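Local structure of glycosyl hydrolase, family 8 (Clostridium perfringens, 3REN) at residues Glu23-Asp28 with Gln313-Asp318; Glu65-Leu70 with Asn338-Leu343. The protein is an alpha-amylase that probably hydrolyses alpha-glucosidic bonds in starch-like polysaccharides and is built on an (alpha/alpha)6-barrel. All blocks are in the same frame, centred on the assembly; numbering follows the deposited sequence.

Both interactions join an early part of the chain to a late one. Interaction 2 lies deep in the barrel, where helix 62-74 packs on helix 335-346. Its chemistry is almost wholly apolar, with leucines and a selenomethionine meeting. Interaction 1 lies farther out, where helix 21-33 meets the loop after helix 299-312. It is smaller and more polar: a buried amide lies against the helix, while the loop runs on to the surface. The two contacts touch mainly through Leu26, whose CD2 lies 3.6 Å from Ala341 CB. Helix 335-346 thus lies between helices 62-74 and 21-33, and Leu342 touches both.

Interaction 1: residues Glu23-Asp28 with Gln313-Asp318; sequences EKMLFD and QIKNKD. With EDO (1,2-ethanediol), chain L.
Leu26 and Gln313 have the nearest CA atoms of the two segments, 8.2 Å apart. Residues 23-28 form a turn and a half of helix 21-33. Residues 313-318 are an irregular loop, and Gln313 is the first residue to leave the helical conformation of helix 299-312. The side chain of Gln313 bridges the gap. Its CG is anti to the backbone N (chi1 -175°) and the chain runs on extended, which carries the amide to the helix. NE2 ends 3.6 Å from Leu26 CB and 3.8 Å from Met25 CB. These are packing contacts. The buried NE2 is satisfied by the carbonyls of Glu22 and Gly323, so the amide ties the first turn of helix 21-33 to the loop. Met25, a selenomethionine, crosses the glutamine at a slant and bends at chi3 (55°). Its CE thereby reaches 3.8 Å from Ile314 O and 3.9 Å from Gln313 CD. In this (alpha/alpha)6-barrel, the contact joins the helix near the N-terminus to the loop that leads to the last helix, 335-346. Leu26 and Gln313 both also touch Phe345 of that helix. Lys315 folds back: its NZ donates to Gln313 O at 2.8 Å, in the carbonyl plane, and also binds the carbonyls of Lys310 and Tyr311. The ammonium thus gathers three carbonyls at the end of helix 299-312. A 1,2-ethanediol, probably from the crystallisation liquor, takes hydrogen bonds from Lys315 N to O2 (3.0 Å) and from Asn316 N to O1 (2.9 Å). Beyond it, Asn316 OD1 accepts from Asp318 N in an Asx turn.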
loop_
_atom_site.group_PDB
_atom_site.type_symbol
_atom_site.label_atom_id
_atom_site.label_comp_id
_atom_site.label_asym_id
_atom_site.label_seq_id
_atom_site.Cartn_x
_atom_site.Cartn_y
_atom_site.Cartn_z
ATOM N N GLU A 23 -12.184 0.480 13.724
ATOM C CA GLU A 23 -11.045 1.362 13.532
ATOM C C GLU A 23 -10.306 1.614 14.861
ATOM O O GLU A 23 -9.054 1.523 14.921
ATOM C CB GLU A 23 -11.490 2.693 12.947
ATOM C CG GLU A 23 -10.304 3.633 12.586
ATOM C CD GLU A 23 -10.745 5.003 12.052
ATOM O OE1 GLU A 23 -11.941 5.188 11.715
ATOM O OE2 GLU A 23 -9.881 5.916 11.986
ATOM N N LYS A 24 -11.070 1.971 15.902
ATOM C CA LYS A 24 -10.456 2.215 17.222
ATOM C C LYS A 24 -9.682 1.016 17.741
ATOM O O LYS A 24 -8.553 1.150 18.241
ATOM C CB LYS A 24 -11.485 2.640 18.286
ATOM C CG LYS A 24 -10.834 2.881 19.682
ATOM C CD LYS A 24 -11.652 3.842 20.526
ATOM C CE LYS A 24 -11.418 3.689 22.034
ATOM N NZ LYS A 24 -10.239 2.928 22.521
HETATM N N MSE A 25 -10.311 -0.149 17.660
HETATM C CA MSE A 25 -9.705 -1.380 18.168
HETATM C C MSE A 25 -8.405 -1.642 17.426
HETATM O O MSE A 25 -7.386 -2.048 18.037
HETATM C CB MSE A 25 -10.650 -2.559 17.862
HETATM C CG MSE A 25 -11.917 -2.648 18.733
HETATM SE SE MSE A 25 -13.180 -4.043 17.949
HETATM C CE MSE A 25 -11.977 -5.567 17.913
ATOM N N LEU A 26 -8.459 -1.457 16.101
ATOM C CA LEU A 26 -7.322 -1.756 15.268
ATOM C C LEU A 26 -6.174 -0.718 15.488
ATOM O O LEU A 26 -4.991 -1.075 15.608
ATOM C CB LEU A 26 -7.739 -1.889 13.801
ATOM C CG LEU A 26 -6.603 -2.104 12.778
ATOM C CD1 LEU A 26 -5.695 -3.340 13.106
ATOM C CD2 LEU A 26 -7.231 -2.265 11.427
ATOM N N PHE A 27 -6.525 0.552 15.541
ATOM C CA PHE A 27 -5.511 1.583 15.856
ATOM C C PHE A 27 -4.876 1.321 17.228
ATOM O O PHE A 27 -3.632 1.404 17.385
ATOM C CB PHE A 27 -6.117 2.992 15.839
ATOM C CG PHE A 27 -5.099 4.062 16.115
ATOM C CD1 PHE A 27 -4.331 4.582 15.067
ATOM C CD2 PHE A 27 -4.866 4.502 17.413
ATOM C CE1 PHE A 27 -3.342 5.540 15.312
ATOM C CE2 PHE A 27 -3.879 5.452 17.667
ATOM C CZ PHE A 27 -3.121 5.980 16.607
ATOM N N ASP A 28 -5.716 0.969 18.202
ATOM C CA ASP A 28 -5.224 0.636 19.563
ATOM C C ASP A 28 -4.238 -0.534 19.531
ATOM O O ASP A 28 -3.235 -0.525 20.241
ATOM C CB ASP A 28 -6.356 0.271 20.536
ATOM C CG ASP A 28 -7.147 1.507 21.058
ATOM O OD1 ASP A 28 -6.767 2.682 20.785
ATOM O OD2 ASP A 28 -8.206 1.273 21.713
ATOM N N GLN A 313 -10.971 -9.791 11.875
ATOM C CA GLN A 313 -10.381 -9.016 13.003
ATOM C C GLN A 313 -10.514 -9.815 14.302
ATOM O O GLN A 313 -11.568 -10.400 14.561
ATOM C CB GLN A 313 -11.040 -7.639 13.116
ATOM C CG GLN A 313 -10.408 -6.717 14.165
ATOM C CD GLN A 313 -11.038 -5.323 14.165
ATOM O OE1 GLN A 313 -12.204 -5.161 13.822
ATOM N NE2 GLN A 313 -10.264 -4.318 14.555
ATOM N N ILE A 314 -9.454 -9.876 15.105
ATOM C CA ILE A 314 -9.488 -10.649 16.360
ATOM C C ILE A 314 -10.398 -9.946 17.372
ATOM O O ILE A 314 -10.087 -8.826 17.846
ATOM C CB ILE A 314 -8.077 -10.827 16.967
ATOM C CG1 ILE A 314 -7.091 -11.444 15.959
ATOM C CG2 ILE A 314 -8.097 -11.619 18.299
ATOM C CD1 ILE A 314 -7.385 -12.802 15.548
ATOM N N LYS A 315 -11.510 -10.599 17.703
ATOM C CA LYS A 315 -12.531 -9.989 18.560
ATOM C C LYS A 315 -12.446 -10.458 20.014
ATOM O O LYS A 315 -13.100 -9.879 20.862
ATOM C CB LYS A 315 -13.961 -10.124 17.960
ATOM C CG LYS A 315 -14.150 -9.229 16.709
ATOM C CD LYS A 315 -15.429 -9.534 15.905
ATOM C CE LYS A 315 -15.367 -10.893 15.174
ATOM N NZ LYS A 315 -14.249 -11.005 14.183
ATOM N N ASN A 316 -11.603 -11.451 20.290
ATOM C CA ASN A 316 -11.411 -12.013 21.641
ATOM C C ASN A 316 -10.693 -11.033 22.572
ATOM O O ASN A 316 -9.486 -10.804 22.395
ATOM C CB ASN A 316 -10.568 -13.296 21.529
ATOM C CG ASN A 316 -10.403 -14.044 22.878
ATOM O OD1 ASN A 316 -10.688 -13.516 23.967
ATOM N ND2 ASN A 316 -9.929 -15.274 22.792
ATOM N N LYS A 317 -11.391 -10.467 23.563
ATOM C CA LYS A 317 -10.759 -9.478 24.453
ATOM C C LYS A 317 -9.595 -10.062 25.287
ATOM O O LYS A 317 -8.777 -9.302 25.820
ATOM C CB LYS A 317 -11.774 -8.770 25.386
ATOM C CG LYS A 317 -13.126 -8.402 24.767
ATOM C CD LYS A 317 -13.369 -6.897 24.598
ATOM C CE LYS A 317 -14.802 -6.697 24.097
ATOM N NZ LYS A 317 -15.256 -5.280 24.047
ATOM N N ASP A 318 -9.521 -11.389 25.400
ATOM C CA ASP A 318 -8.445 -12.040 26.183
ATOM C C ASP A 318 -7.196 -12.369 25.348
ATOM O O ASP A 318 -6.208 -12.879 25.877
ATOM C CB ASP A 318 -8.960 -13.316 26.883
ATOM C CG ASP A 318 -10.164 -13.042 27.837
ATOM O OD1 ASP A 318 -10.181 -11.993 28.549
ATOM O OD2 ASP A 318 -11.107 -13.882 27.852
HETATM C C1 EDO L . -11.616 -14.617 17.612
HETATM O O1 EDO L . -11.064 -13.598 18.465
HETATM C C2 EDO L . -12.886 -14.105 16.945
HETATM O O2 EDO L . -12.577 -12.969 16.136
#

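Interaction 2: residues Glu65-Leu70 with Asn338-Leu343; sequences EGLMML and NLNALL
Leu67 points toward helix 335-346 and its two methyl branches divide the work. CD1 slants over Leu339 and lies 3.8 Å from Leu339 CB. CD2 lies 3.8 Å from Leu343 CD1, and the two side chains cross at about a right angle. Leu67 thus packs on two leucines one helical turn apart. Asn340 comes in at the flank. Its OD1 packs 3.8 Å from Leu67 CD2, while its ND2 is hydrogen-bonded to Ser284 OG. Met68, a selenomethionine, starts out to one side. Its CG is anti to the backbone N (chi1 -180°), and bends at chi2 and chi3 swing the methyl back toward the neighbouring helix. CE then sits 3.9 Å from Leu339 CD2 and 4.0 Å from Leu342 CD2. The Met68 side chain crosses Leu339 at about a right angle and Leu342 at a slant. One turn on from Leu67, Leu70 makes a looser contact, with its CB 4.4 Å from Leu343 CD2. Helices 78-89 and 113-130 pack on other faces of helix 62-74. The two segments run nearly parallel, 13° apart, with axes 9.8 Å from each other. Such side-by-side parallel packing of an early and the last helix of the chain is consistent with the inner helical ring of an (alpha/alpha)6-barrel, closed where the two meet.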
loop_
_atom_site.group_PDB
_atom_site.type_symbol
_atom_site.label_atom_id
_atom_site.label_comp_id
_atom_site.label_asym_id
_atom_site.label_seq_id
_atom_site.Cartn_x
_atom_site.Cartn_y
_atom_site.Cartn_z
ATOM N N GLU A 65 5.553 3.184 7.876
ATOM C CA GLU A 65 5.485 4.599 8.194
ATOM C C GLU A 65 4.660 5.417 7.196
ATOM O O GLU A 65 3.882 6.270 7.612
ATOM C CB GLU A 65 6.894 5.188 8.337
ATOM C CG GLU A 65 7.621 4.575 9.520
ATOM C CD GLU A 65 6.836 4.743 10.847
ATOM O OE1 GLU A 65 6.315 5.848 11.100
ATOM O OE2 GLU A 65 6.731 3.781 11.625
ATOM N N GLY A 66 4.856 5.160 5.896
ATOM C CA GLY A 66 4.114 5.825 4.832
ATOM C C GLY A 66 2.631 5.548 4.945
ATOM O O GLY A 66 1.828 6.448 4.762
ATOM N N LEU A 67 2.263 4.304 5.243
ATOM C CA LEU A 67 0.856 3.946 5.448
ATOM C C LEU A 67 0.222 4.725 6.596
ATOM O O LEU A 67 -0.889 5.220 6.482
ATOM C CB LEU A 67 0.678 2.417 5.629
ATOM C CG LEU A 67 0.898 1.575 4.335
ATOM C CD1 LEU A 67 1.011 0.033 4.615
ATOM C CD2 LEU A 67 -0.204 1.859 3.316
HETATM N N MSE A 68 0.948 4.838 7.704
HETATM C CA MSE A 68 0.442 5.503 8.897
HETATM C C MSE A 68 0.311 7.020 8.645
HETATM O O MSE A 68 -0.632 7.639 9.111
HETATM C CB MSE A 68 1.341 5.189 10.114
HETATM C CG MSE A 68 0.876 5.844 11.433
HETATM SE SE MSE A 68 -1.021 5.473 11.902
HETATM C CE MSE A 68 -0.831 3.732 12.728
HETATM N N MSE A 69 1.261 7.596 7.913
HETATM C CA MSE A 69 1.134 8.975 7.431
HETATM C C MSE A 69 -0.090 9.200 6.562
HETATM O O MSE A 69 -0.770 10.210 6.724
HETATM C CB MSE A 69 2.389 9.402 6.668
HETATM C CG MSE A 69 3.627 9.600 7.625
HETATM SE SE MSE A 69 5.344 9.727 6.607
HETATM C CE MSE A 69 5.089 11.438 5.755
ATOM N N LEU A 70 -0.376 8.275 5.633
ATOM C CA LEU A 70 -1.609 8.424 4.852
ATOM C C LEU A 70 -2.876 8.408 5.712
ATOM O O LEU A 70 -3.812 9.232 5.511
ATOM C CB LEU A 70 -1.721 7.364 3.770
ATOM C CG LEU A 70 -0.756 7.516 2.601
ATOM C CD1 LEU A 70 -0.876 6.258 1.707
ATOM C CD2 LEU A 70 -1.202 8.751 1.803
ATOM N N ASN A 338 -2.419 -5.201 8.751
ATOM C CA ASN A 338 -3.057 -4.380 9.761
ATOM C C ASN A 338 -3.220 -2.915 9.351
ATOM O O ASN A 338 -4.294 -2.329 9.548
ATOM C CB ASN A 338 -2.341 -4.533 11.109
ATOM C CG ASN A 338 -2.620 -5.890 11.739
ATOM O OD1 ASN A 338 -3.556 -6.019 12.508
ATOM N ND2 ASN A 338 -1.831 -6.921 11.368
ATOM N N LEU A 339 -2.173 -2.339 8.755
ATOM C CA LEU A 339 -2.247 -0.946 8.289
ATOM C C LEU A 339 -3.211 -0.747 7.110
ATOM O O LEU A 339 -3.917 0.292 7.031
ATOM C CB LEU A 339 -0.850 -0.413 7.950
ATOM C CG LEU A 339 0.032 -0.231 9.175
ATOM C CD1 LEU A 339 1.527 -0.303 8.721
ATOM C CD2 LEU A 339 -0.357 1.117 9.929
ATOM N N ASN A 340 -3.242 -1.716 6.191
ATOM C CA ASN A 340 -4.161 -1.607 5.049
ATOM C C ASN A 340 -5.602 -1.697 5.560
ATOM O O ASN A 340 -6.458 -0.900 5.155
ATOM C CB ASN A 340 -3.861 -2.673 3.984
ATOM C CG ASN A 340 -2.682 -2.292 3.093
ATOM O OD1 ASN A 340 -2.517 -1.121 2.755
ATOM N ND2 ASN A 340 -1.863 -3.270 2.716
ATOM N N ALA A 341 -5.835 -2.601 6.516
ATOM C CA ALA A 341 -7.159 -2.721 7.163
ATOM C C ALA A 341 -7.559 -1.424 7.865
ATOM O O ALA A 341 -8.726 -1.055 7.864
ATOM C CB ALA A 341 -7.168 -3.873 8.178
ATOM N N LEU A 342 -6.592 -0.744 8.475
ATOM C CA LEU A 342 -6.884 0.524 9.147
ATOM C C LEU A 342 -7.351 1.573 8.146
ATOM O O LEU A 342 -8.353 2.249 8.370
ATOM C CB LEU A 342 -5.675 0.972 10.005
ATOM C CG LEU A 342 -5.833 2.245 10.814
ATOM C CD1 LEU A 342 -6.791 2.029 11.976
ATOM C CD2 LEU A 342 -4.458 2.732 11.303
ATOM N N LEU A 343 -6.667 1.684 7.007
ATOM C CA LEU A 343 -7.157 2.527 5.912
ATOM C C LEU A 343 -8.585 2.203 5.431
ATOM O O LEU A 343 -9.364 3.128 5.160
ATOM C CB LEU A 343 -6.177 2.537 4.724
ATOM C CG LEU A 343 -4.809 3.151 5.086
ATOM C CD1 LEU A 343 -3.769 2.938 4.020
ATOM C CD2 LEU A 343 -4.894 4.694 5.372
#